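Local coordinates for teichoic acid biosynthesis protein F (Staphylococcus epidermidis, PDB 3L7I) that takes part in teichoic acid biosynthesis, its modelled region forming a two-domain enzyme of the GT-B type, at residues A[484-488]-A[697-701]; A[504-508]-A[709-713]; A[507-513]-A[701-707]. One frame throughout, in Å; residues are numbered along the deposited sequence.

Contact 1: residues A[484-488]-A[697-701]; sequences SPNRY and RFCSV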
loop_
_atom_site.group_PDB
_atom_site.type_symbol
_atom_site.label_atom_id
_atom_site.label_comp_id
_atom_site.label_asym_id
_atom_site.label_seq_id
_atom_site.Cartn_x
_atom_site.Cartn_y
_atom_site.Cartn_z
ATOM N N SER A 484 -48.113 9.750 -5.960
ATOM C CA SER A 484 -49.107 8.748 -6.336
ATOM C C SER A 484 -50.246 9.336 -7.165
ATOM O O SER A 484 -50.753 10.427 -6.855
ATOM C CB SER A 484 -49.676 8.047 -5.103
ATOM O OG SER A 484 -50.492 6.948 -5.472
ATOM N N PRO A 485 -50.648 8.613 -8.225
ATOM C CA PRO A 485 -51.722 8.976 -9.158
ATOM C C PRO A 485 -53.124 8.606 -8.651
ATOM O O PRO A 485 -54.102 9.242 -9.064
ATOM C CB PRO A 485 -51.401 8.151 -10.413
ATOM C CG PRO A 485 -50.073 7.568 -10.194
ATOM C CD PRO A 485 -49.880 7.466 -8.715
ATOM N N ASN A 486 -53.220 7.601 -7.781
ATOM C CA ASN A 486 -54.512 7.078 -7.319
ATOM C C ASN A 486 -54.371 6.144 -6.114
ATOM O O ASN A 486 -53.276 5.690 -5.804
ATOM C CB ASN A 486 -55.238 6.359 -8.465
ATOM C CG ASN A 486 -54.276 5.693 -9.433
ATOM O OD1 ASN A 486 -53.680 4.654 -9.134
ATOM N ND2 ASN A 486 -54.108 6.299 -10.600
ATOM N N ARG A 487 -55.479 5.844 -5.442
ATOM C CA ARG A 487 -55.424 4.995 -4.259
ATOM C C ARG A 487 -54.888 3.616 -4.587
ATOM O O ARG A 487 -54.148 3.029 -3.808
ATOM C CB ARG A 487 -56.790 4.881 -3.596
ATOM C CG ARG A 487 -56.709 4.238 -2.233
ATOM C CD ARG A 487 -55.812 5.045 -1.295
ATOM N NE ARG A 487 -56.576 5.676 -0.215
ATOM C CZ ARG A 487 -56.824 6.983 -0.102
ATOM N NH1 ARG A 487 -56.361 7.844 -1.007
ATOM N NH2 ARG A 487 -57.538 7.431 0.934
ATOM N N TYR A 488 -55.277 3.112 -5.750
ATOM C CA TYR A 488 -54.782 1.848 -6.292
ATOM C C TYR A 488 -53.267 1.831 -6.422
ATOM O O TYR A 488 -52.620 0.859 -6.065
ATOM C CB TYR A 488 -55.450 1.624 -7.637
ATOM C CG TYR A 488 -54.779 0.683 -8.607
ATOM C CD1 TYR A 488 -55.172 -0.643 -8.700
ATOM C CD2 TYR A 488 -53.810 1.144 -9.490
ATOM C CE1 TYR A 488 -54.584 -1.493 -9.608
ATOM C CE2 TYR A 488 -53.217 0.302 -10.401
ATOM C CZ TYR A 488 -53.611 -1.011 -10.460
ATOM O OH TYR A 488 -53.024 -1.854 -11.376
ATOM N N ARG A 697 -61.778 5.611 -11.262
ATOM C CA ARG A 697 -60.895 4.758 -10.480
ATOM C C ARG A 697 -59.420 5.177 -10.532
ATOM O O ARG A 697 -58.718 5.082 -9.535
ATOM C CB ARG A 697 -61.047 3.296 -10.909
ATOM C CG ARG A 697 -60.371 2.332 -9.970
ATOM C CD ARG A 697 -60.534 0.876 -10.365
ATOM N NE ARG A 697 -59.741 0.027 -9.472
ATOM C CZ ARG A 697 -59.513 -1.276 -9.639
ATOM N NH1 ARG A 697 -60.015 -1.929 -10.681
ATOM N NH2 ARG A 697 -58.770 -1.930 -8.753
ATOM N N PHE A 698 -58.954 5.650 -11.684
ATOM C CA PHE A 698 -57.535 5.877 -11.863
ATOM C C PHE A 698 -57.147 7.314 -12.172
ATOM O O PHE A 698 -55.983 7.678 -12.015
ATOM C CB PHE A 698 -57.002 4.962 -12.955
ATOM C CG PHE A 698 -57.356 3.534 -12.758
ATOM C CD1 PHE A 698 -56.664 2.758 -11.854
ATOM C CD2 PHE A 698 -58.385 2.952 -13.486
ATOM C CE1 PHE A 698 -57.002 1.419 -11.666
ATOM C CE2 PHE A 698 -58.719 1.624 -13.310
ATOM C CZ PHE A 698 -58.027 0.855 -12.397
ATOM N N CYS A 699 -58.090 8.138 -12.611
ATOM C CA CYS A 699 -57.701 9.456 -13.104
ATOM C C CYS A 699 -58.342 10.613 -12.368
ATOM O O CYS A 699 -58.095 11.774 -12.703
ATOM C CB CYS A 699 -58.011 9.582 -14.590
ATOM S SG CYS A 699 -57.873 8.039 -15.492
ATOM N N SER A 700 -59.158 10.297 -11.371
ATOM C CA SER A 700 -59.956 11.310 -10.687
ATOM C C SER A 700 -59.087 12.276 -9.890
ATOM O O SER A 700 -59.473 13.408 -9.635
ATOM C CB SER A 700 -60.962 10.639 -9.749
ATOM O OG SER A 700 -60.295 10.005 -8.670
ATOM N N VAL A 701 -57.907 11.817 -9.500
ATOM C CA VAL A 701 -57.050 12.579 -8.606
ATOM C C VAL A 701 -56.427 13.807 -9.250
ATOM O O VAL A 701 -56.214 14.790 -8.559
ATOM C CB VAL A 701 -55.949 11.700 -7.992
ATOM C CG1 VAL A 701 -54.935 12.547 -7.224
ATOM C CG2 VAL A 701 -56.566 10.627 -7.099
#
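Asn486 reaches across to the backbone of Phe698, in the last part of helix 688-698. From the base outward, Asn486 CB lies 3.9 Å from Arg697 O. The amide carbon comes next, Asn486 CG being 3.7 Å from Phe698 O. At the tip the two amide atoms divide their work: Asn486 ND2 gives a hydrogen bond of 2.7 Å to Phe698 O, bent to 136° at the hydrogen, while OD1 turns back to Ser489 N and caps helix 487-496. The donor meets a lone pair of Phe698 O in the carbonyl plane, although that oxygen is tilted out of the plane of the Asn486 amide. A further bond from ND2 to Thr446 OG1 helps fix the rotation of the group. In GT-B proteins the C-terminal part of the chain commonly crosses from the second domain back to the first, and the segment 697-701 is consistent with the start of such a crossing. Tyr488, with CG anti to the backbone N (chi1 159°), places its ring before the edge of Phe698 in a T-shaped pair, planes at 88° and centroids 5.2 Å apart. Phe698 CE1 stands over the centre of the tyrosine face, and the hydroxyl beyond bonds to Pro447 O. The extended Arg697 runs past so that its NH2 lies 3.8 Å from Tyr488 CD1. Further along, Val701 CG2 lies 3.4 Å from Pro485 O.

Contact 2: residues A[504-508]-A[709-713]; sequences ILEIG and YIGDL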
loop_
_atom_site.group_PDB
_atom_site.type_symbol
_atom_site.label_atom_id
_atom_site.label_comp_id
_atom_site.label_asym_id
_atom_site.label_seq_id
_atom_site.Cartn_x
_atom_site.Cartn_y
_atom_site.Cartn_z
ATOM N N ILE A 504 -46.105 9.071 0.824
ATOM C CA ILE A 504 -46.764 9.158 -0.462
ATOM C C ILE A 504 -47.574 10.446 -0.593
ATOM O O ILE A 504 -48.352 10.797 0.305
ATOM C CB ILE A 504 -47.674 7.960 -0.644
ATOM C CG1 ILE A 504 -46.817 6.702 -0.792
ATOM C CG2 ILE A 504 -48.577 8.160 -1.846
ATOM C CD1 ILE A 504 -47.542 5.414 -0.476
ATOM N N LEU A 505 -47.385 11.165 -1.696
ATOM C CA LEU A 505 -48.229 12.322 -1.990
ATOM C C LEU A 505 -49.201 11.956 -3.103
ATOM O O LEU A 505 -48.812 11.894 -4.278
ATOM C CB LEU A 505 -47.386 13.501 -2.444
ATOM C CG LEU A 505 -46.181 13.887 -1.605
ATOM C CD1 LEU A 505 -45.472 15.067 -2.231
ATOM C CD2 LEU A 505 -46.661 14.221 -0.226
ATOM N N GLU A 506 -50.454 11.688 -2.746
ATOM C CA GLU A 506 -51.461 11.339 -3.739
ATOM C C GLU A 506 -51.938 12.593 -4.397
ATOM O O GLU A 506 -52.891 13.193 -3.939
ATOM C CB GLU A 506 -52.655 10.701 -3.067
ATOM C CG GLU A 506 -52.785 9.227 -3.303
ATOM C CD GLU A 506 -54.226 8.770 -3.196
ATOM O OE1 GLU A 506 -55.150 9.624 -3.280
ATOM O OE2 GLU A 506 -54.428 7.555 -3.016
ATOM N N ILE A 507 -51.293 13.007 -5.472
ATOM C CA ILE A 507 -51.632 14.301 -6.044
ATOM C C ILE A 507 -51.761 14.266 -7.551
ATOM O O ILE A 507 -52.295 15.195 -8.134
ATOM C CB ILE A 507 -50.594 15.362 -5.669
ATOM C CG1 ILE A 507 -49.187 14.896 -6.086
ATOM C CG2 ILE A 507 -50.665 15.679 -4.179
ATOM C CD1 ILE A 507 -48.123 15.964 -5.905
ATOM N N GLY A 508 -51.268 13.191 -8.172
ATOM C CA GLY A 508 -51.340 13.023 -9.616
ATOM C C GLY A 508 -50.020 13.402 -10.245
ATOM O O GLY A 508 -49.174 14.018 -9.605
ATOM N N TYR A 709 -47.918 21.671 -6.651
ATOM C CA TYR A 709 -47.702 21.007 -5.367
ATOM C C TYR A 709 -46.222 20.688 -5.097
ATOM O O TYR A 709 -45.693 21.066 -4.044
ATOM C CB TYR A 709 -48.552 19.740 -5.210
ATOM C CG TYR A 709 -48.660 19.310 -3.765
ATOM C CD1 TYR A 709 -49.673 19.795 -2.947
ATOM C CD2 TYR A 709 -47.730 18.441 -3.210
ATOM C CE1 TYR A 709 -49.768 19.411 -1.623
ATOM C CE2 TYR A 709 -47.816 18.053 -1.877
ATOM C CZ TYR A 709 -48.834 18.540 -1.084
ATOM O OH TYR A 709 -48.906 18.156 0.247
ATOM N N ILE A 710 -45.550 20.005 -6.030
ATOM C CA ILE A 710 -44.125 19.752 -5.849
ATOM C C ILE A 710 -43.302 21.047 -5.790
ATOM O O ILE A 710 -42.554 21.261 -4.840
ATOM C CB ILE A 710 -43.541 18.786 -6.891
ATOM C CG1 ILE A 710 -44.247 17.441 -6.791
ATOM C CG2 ILE A 710 -42.053 18.589 -6.639
ATOM C CD1 ILE A 710 -44.150 16.836 -5.401
ATOM N N GLY A 711 -43.439 21.914 -6.788
ATOM C CA GLY A 711 -42.685 23.153 -6.786
ATOM C C GLY A 711 -42.834 23.961 -5.496
ATOM O O GLY A 711 -41.864 24.531 -4.994
ATOM N N ASP A 712 -44.050 24.032 -4.959
ATOM C CA ASP A 712 -44.276 24.790 -3.730
ATOM C C ASP A 712 -43.725 24.015 -2.540
ATOM O O ASP A 712 -43.293 24.611 -1.549
ATOM C CB ASP A 712 -45.768 25.100 -3.513
ATOM C CG ASP A 712 -46.323 26.123 -4.513
ATOM O OD1 ASP A 712 -45.524 26.734 -5.264
ATOM O OD2 ASP A 712 -47.567 26.309 -4.548
ATOM N N LEU A 713 -43.744 22.682 -2.623
ATOM C CA LEU A 713 -43.221 21.870 -1.521
ATOM C C LEU A 713 -41.738 22.139 -1.373
ATOM O O LEU A 713 -41.248 22.303 -0.259
ATOM C CB LEU A 713 -43.452 20.374 -1.733
ATOM C CG LEU A 713 -42.865 19.510 -0.618
ATOM C CD1 LEU A 713 -43.731 19.588 0.604
ATOM C CD2 LEU A 713 -42.745 18.090 -1.068
#
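The Tyr709 ring receives Ile507 on one face and Leu505 at its edge. Over the face stands the branch methyl CG2 of Ile507, 4.2 Å from the ring centroid of Tyr709 and only 11° off the ring normal, a CH-pi contact almost directly above the centre. At the edge, near the ring plane, Leu505 CD1 comes to 3.8 Å from Tyr709 CE2. The second arm of Ile507 serves the base of the same ring: Ile507 CD1 lies 3.7 Å from CD2 of Tyr709 and close to its CB as well. Two branches of one side chain therefore bear on the tyrosine, one over the face and one beside its attachment to the helix. This follows from the torsions of Ile507, whose CG1 sits between the backbone N and the carbonyl carbon (chi1 55°), with CD1 extended beyond it.

Ile710 fills in from the next helical position. Ile710 CD1 is 3.9 Å from Leu505 CD1 and 4.1 Å from Ile507 CD1, so three terminal methyls converge. Leu713, one helical turn after Tyr709, adds its CD2 at 4.2 Å from Leu505 CD1. No hydrogen bond crosses here; the contact is apolar packing near the surface.

Leu505 and Ile507 face the helix, whereas Glu506 between them, the centre of an inverse gamma turn, is salt-bridged to Arg487. Strand 504-506 lies at one edge of the chain's parallel sheet in the first Rossmann-like domain, and helix 706-721 lies over it with segment axes 11.9 Å apart at their closest. From there the helix reaches inward across the sheet: Ile710 touches Ile483 of strand 481-484, both Ile710 and Leu713 meet Ile440 of strand 438-441, and Asp712 bonds to Tyr375 of helix 367-379.

Contact 3: residues A[507-513]-A[701-707]; sequences IGYPRND and VDNGKAS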
loop_
_atom_site.group_PDB
_atom_site.type_symbol
_atom_site.label_atom_id
_atom_site.label_comp_id
_atom_site.label_asym_id
_atom_site.label_seq_id
_atom_site.Cartn_x
_atom_site.Cartn_y
_atom_site.Cartn_z
ATOM N N ILE A 507 -51.293 13.007 -5.472
ATOM C CA ILE A 507 -51.632 14.301 -6.044
ATOM C C ILE A 507 -51.761 14.266 -7.551
ATOM O O ILE A 507 -52.295 15.195 -8.134
ATOM C CB ILE A 507 -50.594 15.362 -5.669
ATOM C CG1 ILE A 507 -49.187 14.896 -6.086
ATOM C CG2 ILE A 507 -50.665 15.679 -4.179
ATOM C CD1 ILE A 507 -48.123 15.964 -5.905
ATOM N N GLY A 508 -51.268 13.191 -8.172
ATOM C CA GLY A 508 -51.340 13.023 -9.616
ATOM C C GLY A 508 -50.020 13.402 -10.245
ATOM O O GLY A 508 -49.174 14.018 -9.605
ATOM N N TYR A 509 -49.829 13.029 -11.502
ATOM C CA TYR A 509 -48.550 13.251 -12.178
ATOM C C TYR A 509 -48.404 14.665 -12.734
ATOM O O TYR A 509 -49.286 15.178 -13.432
ATOM C CB TYR A 509 -48.342 12.217 -13.280
ATOM C CG TYR A 509 -47.980 10.872 -12.740
ATOM C CD1 TYR A 509 -46.908 10.743 -11.876
ATOM C CD2 TYR A 509 -48.694 9.732 -13.084
ATOM C CE1 TYR A 509 -46.547 9.530 -11.357
ATOM C CE2 TYR A 509 -48.337 8.495 -12.567
ATOM C CZ TYR A 509 -47.256 8.406 -11.696
ATOM O OH TYR A 509 -46.846 7.212 -11.136
ATOM N N PRO A 510 -47.287 15.313 -12.404
ATOM C CA PRO A 510 -47.060 16.638 -12.977
ATOM C C PRO A 510 -47.134 16.587 -14.500
ATOM O O PRO A 510 -47.605 17.540 -15.130
ATOM C CB PRO A 510 -45.640 16.965 -12.501
ATOM C CG PRO A 510 -45.566 16.301 -11.175
ATOM C CD PRO A 510 -46.315 14.991 -11.349
ATOM N N ARG A 511 -46.680 15.471 -15.074
ATOM C CA ARG A 511 -46.607 15.296 -16.521
ATOM C C ARG A 511 -48.001 15.234 -17.100
ATOM O O ARG A 511 -48.186 15.385 -18.312
ATOM C CB ARG A 511 -45.915 13.984 -16.845
ATOM C CG ARG A 511 -46.548 12.833 -16.115
ATOM C CD ARG A 511 -46.815 11.662 -17.008
ATOM N NE ARG A 511 -45.853 10.604 -16.745
ATOM C CZ ARG A 511 -46.152 9.303 -16.747
ATOM N NH1 ARG A 511 -45.199 8.404 -16.485
ATOM N NH2 ARG A 511 -47.399 8.903 -17.005
ATOM N N ASN A 512 -48.974 14.984 -16.226
ATOM C CA ASN A 512 -50.369 14.864 -16.625
ATOM C C ASN A 512 -51.106 16.201 -16.572
ATOM O O ASN A 512 -52.194 16.327 -17.132
ATOM C CB ASN A 512 -51.095 13.814 -15.773
ATOM C CG ASN A 512 -50.783 12.373 -16.198
ATOM O OD1 ASN A 512 -50.220 12.134 -17.262
ATOM N ND2 ASN A 512 -51.158 11.407 -15.348
ATOM N N ASP A 513 -50.494 17.194 -15.925
ATOM C CA ASP A 513 -51.088 18.523 -15.752
ATOM C C ASP A 513 -51.745 19.019 -17.042
ATOM O O ASP A 513 -52.944 19.348 -17.059
ATOM C CB ASP A 513 -50.039 19.545 -15.277
ATOM C CG ASP A 513 -49.777 19.495 -13.752
ATOM O OD1 ASP A 513 -50.492 18.757 -13.028
ATOM O OD2 ASP A 513 -48.849 20.214 -13.285
ATOM N N VAL A 701 -57.907 11.817 -9.500
ATOM C CA VAL A 701 -57.050 12.579 -8.606
ATOM C C VAL A 701 -56.427 13.807 -9.250
ATOM O O VAL A 701 -56.214 14.790 -8.559
ATOM C CB VAL A 701 -55.949 11.700 -7.992
ATOM C CG1 VAL A 701 -54.935 12.547 -7.224
ATOM C CG2 VAL A 701 -56.566 10.627 -7.099
ATOM N N ASP A 702 -56.154 13.764 -10.556
ATOM C CA ASP A 702 -55.401 14.834 -11.239
ATOM C C ASP A 702 -56.059 16.252 -11.234
ATOM O O ASP A 702 -57.042 16.524 -11.918
ATOM C CB ASP A 702 -54.931 14.373 -12.642
ATOM C CG ASP A 702 -53.583 13.576 -12.600
ATOM O OD1 ASP A 702 -52.587 14.116 -12.060
ATOM O OD2 ASP A 702 -53.503 12.426 -13.116
ATOM N N ASN A 703 -55.477 17.128 -10.412
ATOM C CA ASN A 703 -55.881 18.516 -10.200
ATOM C C ASN A 703 -55.526 19.396 -11.367
ATOM O O ASN A 703 -56.051 20.492 -11.517
ATOM C CB ASN A 703 -55.080 19.070 -9.022
ATOM C CG ASN A 703 -55.932 19.368 -7.815
ATOM O OD1 ASN A 703 -57.112 19.026 -7.778
ATOM N ND2 ASN A 703 -55.340 20.016 -6.810
ATOM N N GLY A 704 -54.580 18.922 -12.167
ATOM C CA GLY A 704 -53.829 19.791 -13.047
ATOM C C GLY A 704 -52.850 20.590 -12.205
ATOM O O GLY A 704 -52.117 21.422 -12.713
ATOM N N LYS A 705 -52.827 20.327 -10.905
ATOM C CA LYS A 705 -52.031 21.136 -9.995
ATOM C C LYS A 705 -50.783 20.415 -9.430
ATOM O O LYS A 705 -50.208 20.830 -8.440
ATOM C CB LYS A 705 -52.925 21.679 -8.870
ATOM C CG LYS A 705 -53.844 22.844 -9.310
ATOM C CD LYS A 705 -55.062 23.067 -8.367
ATOM C CE LYS A 705 -55.949 24.243 -8.821
ATOM N NZ LYS A 705 -57.443 24.070 -8.581
ATOM N N ALA A 706 -50.350 19.349 -10.080
ATOM C CA ALA A 706 -49.276 18.535 -9.520
ATOM C C ALA A 706 -47.922 19.265 -9.452
ATOM O O ALA A 706 -47.267 19.278 -8.411
ATOM C CB ALA A 706 -49.154 17.219 -10.293
ATOM N N SER A 707 -47.499 19.864 -10.559
ATOM C CA SER A 707 -46.214 20.545 -10.586
ATOM C C SER A 707 -46.198 21.681 -9.567
ATOM O O SER A 707 -45.172 21.954 -8.935
ATOM C CB SER A 707 -45.917 21.074 -11.978
ATOM O OG SER A 707 -46.358 20.134 -12.944
#
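Asp513 OD2 accepts two hydrogen bonds from Ser707, one from the backbone N at 3.1 Å and one from the hydroxyl OG, modelled at 2.5 Å. The amide uses the syn lone pair, while the hydroxyl approaches from above the carboxylate plane. Asp513 OD1 takes the neighbouring amide, Ala706 N, at 3.0 Å and likewise on its syn side. A side chain remote in sequence thus accepts from the first two amides of helix 706-721, the last helix of the chain, as it returns to the first domain of this GT-B fold. The N-terminal end of that helix would probably stabilise the negative charge of Asp513. With CG anti to the carbonyl carbon (chi1 -82°), the carboxylate turns its two oxygens to the successive amides, each taking one.

Ala706 packs into the bend that precedes helix 513-517. Ala706 CB rests 3.4 Å from Pro510 N and 3.8 Å from Pro510 CD, with the carbonyl of Gly508 beside it. Earlier in the crossing segment, Asp702 turns its carboxylate to this loop: Asp702 OD2 receives a weak bond of 3.4 Å from Asn512 ND2, the amide and carboxylate planes standing 82° apart. That nitrogen also bonds to Asp629 of the second domain, and Arg511 forms salt bridges to Asp367 and Asp629, so the loop is tied to both domains. Where the two segments begin, the CG1 methyl of Val701 lies against the backbone, 3.6 Å from Ile507 C.

How the contacts relate
The three contacts follow the chain as it passes from helix 688-698 to helix 706-721, and all lie on the same side of the chain's centre. Contact 1 holds the start of this passage, contact 3 its middle and contact 2 the helix beyond; the segments of contact 1 alternate along the chain with those of contacts 2 and 3. Contacts 2 and 3 have centres 8 Å apart and share Ile507 and Gly508, while Val701 belongs to contacts 1 and 3, whose centres are 11 Å apart. Contacts 1 and 2 are joined by a salt bridge from Arg487 NH1 to Glu506 OE2 of 2.8 Å. Ser484 O probably accepts from Gly508 N at 3.1 Å, linking contact 1 to the other two.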